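Local coordinates for aldehyde dehydrogenase family protein (Pseudomonas syringae pv. tomato, PDB 5IUV), which probably oxidises indole-3-acetaldehyde to the auxin indole-3-acetic acid with NAD+ as cofactor, as a member of the aldehyde dehydrogenase family, at residues S306-E311 and D316-M321. Residues are numbered along the deposited sequence; the frame is centred on the assembly and turned at random.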
# COMPACT_ATOMS: atom_id res chain seq x y z
N SER A 306 -34.79 -3.71 1.63
CA SER A 306 -36.13 -3.95 1.10
C SER A 306 -36.55 -5.42 1.18
O SER A 306 -37.74 -5.73 1.07
CB SER A 306 -36.23 -3.45 -0.34
OG SER A 306 -35.18 -3.98 -1.12
N ARG A 307 -35.59 -6.32 1.36
CA ARG A 307 -35.89 -7.71 1.66
C ARG A 307 -35.40 -8.05 3.05
O ARG A 307 -34.20 -8.04 3.31
CB ARG A 307 -35.26 -8.67 0.64
CG ARG A 307 -35.86 -8.59 -0.75
CD ARG A 307 -35.24 -9.62 -1.67
NE ARG A 307 -33.83 -9.37 -1.90
CZ ARG A 307 -32.93 -10.32 -2.15
NH1 ARG A 307 -33.32 -11.59 -2.21
NH2 ARG A 307 -31.66 -10.01 -2.33
N LEU A 308 -36.34 -8.32 3.94
CA LEU A 308 -36.03 -8.75 5.29
C LEU A 308 -36.12 -10.27 5.37
O LEU A 308 -37.20 -10.84 5.23
CB LEU A 308 -37.00 -8.11 6.29
CG LEU A 308 -36.78 -8.45 7.76
CD1 LEU A 308 -35.44 -7.90 8.22
CD2 LEU A 308 -37.93 -7.89 8.61
N LEU A 309 -34.98 -10.92 5.57
CA LEU A 309 -34.90 -12.38 5.68
C LEU A 309 -34.76 -12.76 7.15
O LEU A 309 -33.75 -12.45 7.79
CB LEU A 309 -33.72 -12.94 4.88
CG LEU A 309 -33.84 -13.08 3.36
CD1 LEU A 309 -34.21 -11.77 2.67
CD2 LEU A 309 -32.57 -13.65 2.76
N VAL A 310 -35.77 -13.43 7.70
CA VAL A 310 -35.76 -13.74 9.13
C VAL A 310 -35.78 -15.24 9.37
O VAL A 310 -36.59 -15.96 8.78
CB VAL A 310 -36.94 -13.06 9.86
CG1 VAL A 310 -38.23 -13.26 9.10
CG2 VAL A 310 -37.07 -13.57 11.29
N GLU A 311 -34.89 -15.72 10.24
CA GLU A 311 -34.87 -17.13 10.61
C GLU A 311 -36.23 -17.50 11.17
O GLU A 311 -36.77 -16.79 12.03
CB GLU A 311 -33.75 -17.43 11.61
CG GLU A 311 -33.52 -18.91 11.86
CD GLU A 311 -32.18 -19.22 12.52
OE1 GLU A 311 -31.40 -18.27 12.76
OE2 GLU A 311 -31.92 -20.40 12.79
N ASP A 316 -42.23 -15.18 14.37
CA ASP A 316 -43.47 -14.81 15.04
C ASP A 316 -43.25 -13.77 16.14
O ASP A 316 -44.14 -12.97 16.43
CB ASP A 316 -44.15 -16.05 15.63
CG ASP A 316 -44.79 -16.92 14.57
OD1 ASP A 316 -45.08 -16.41 13.47
OD2 ASP A 316 -45.01 -18.13 14.84
N ARG A 317 -42.08 -13.79 16.75
CA ARG A 317 -41.74 -12.80 17.77
C ARG A 317 -41.21 -11.52 17.13
O ARG A 317 -41.49 -10.42 17.61
CB ARG A 317 -40.72 -13.37 18.76
CG ARG A 317 -40.29 -12.39 19.84
CD ARG A 317 -38.97 -12.77 20.49
NE ARG A 317 -38.42 -11.65 21.25
CZ ARG A 317 -37.21 -11.65 21.80
NH1 ARG A 317 -36.41 -12.70 21.68
NH2 ARG A 317 -36.79 -10.58 22.48
N PHE A 318 -40.45 -11.66 16.05
CA PHE A 318 -39.71 -10.54 15.46
C PHE A 318 -40.57 -9.62 14.60
O PHE A 318 -40.42 -8.40 14.67
CB PHE A 318 -38.53 -11.07 14.62
CG PHE A 318 -37.59 -10.00 14.12
CD1 PHE A 318 -36.88 -9.21 15.02
CD2 PHE A 318 -37.37 -9.82 12.77
CE1 PHE A 318 -35.99 -8.23 14.57
CE2 PHE A 318 -36.49 -8.84 12.31
CZ PHE A 318 -35.80 -8.05 13.21
N LEU A 319 -41.46 -10.19 13.80
CA LEU A 319 -42.27 -9.36 12.90
C LEU A 319 -43.13 -8.32 13.64
O LEU A 319 -43.21 -7.18 13.19
CB LEU A 319 -43.15 -10.24 12.00
CG LEU A 319 -44.05 -9.46 11.03
CD1 LEU A 319 -43.23 -8.52 10.15
CD2 LEU A 319 -44.88 -10.42 10.18
N PRO A 320 -43.76 -8.69 14.78
CA PRO A 320 -44.47 -7.64 15.51
C PRO A 320 -43.56 -6.53 16.02
O PRO A 320 -43.98 -5.38 16.10
CB PRO A 320 -45.11 -8.39 16.68
CG PRO A 320 -45.27 -9.78 16.19
CD PRO A 320 -44.07 -10.03 15.31
N MET A 321 -42.32 -6.87 16.36
CA MET A 321 -41.35 -5.87 16.79
C MET A 321 -41.03 -4.91 15.64
O MET A 321 -40.86 -3.71 15.86
CB MET A 321 -40.06 -6.53 17.29
CG MET A 321 -40.28 -7.50 18.44
SD MET A 321 -38.78 -8.40 18.90
CE MET A 321 -37.74 -7.05 19.41
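Phe318 on helix 312-326 and Leu308 on strand 307-311 share one first torsion, CG anti to the backbone N (chi1 -172° and -179°), which carries the phenyl ring and a leucine methyl towards each other from helix and strand. In Val310 it is the CG2 branch, rather than CG1, that meets the ring. All three CB atoms point across the gap between strand and helix. The two methyls meet neighbouring ring carbons: CG2 of Val310 lies 4.0 Å from CD2 of Phe318, and CD2 of Leu308 lies 4.1 Å from CE2 of Phe318. Both methyls approach the ring obliquely. Val310 and Phe318 run past each other in opposing directions, whereas the side chains of Leu308 and Phe318 cross at a slant. The contact is purely apolar, with no hydrogen bond between the segments, and its three side chains are buried. The backbones stay well apart, the CA atoms of Val310 and Phe318 being 8.1 Å from each other, and the two segments bury a modest 133 Å² in all. The guanidinium of Arg307 is hydrogen-bonded to Asn393 and to the backbone carbonyls of Lys271, Ile421 and Ala422. The chain passes directly from the strand into the helix, which folds back against one face of the sheet: a beta-alpha unit of the catalytic domain of the aldehyde dehydrogenase fold. The strand follows closely on Cys302, which binds indole-3-acetate, but the contact itself lies away from the substrate and NAD sites. Strand 307-311 runs parallel between strands 273-276 and 406-412; Leu308 also touches Val276 and Leu407, Val310 touches Thr411, and Phe318 continues onto Val276 and Ala287, linking the sheet to helix 283-295.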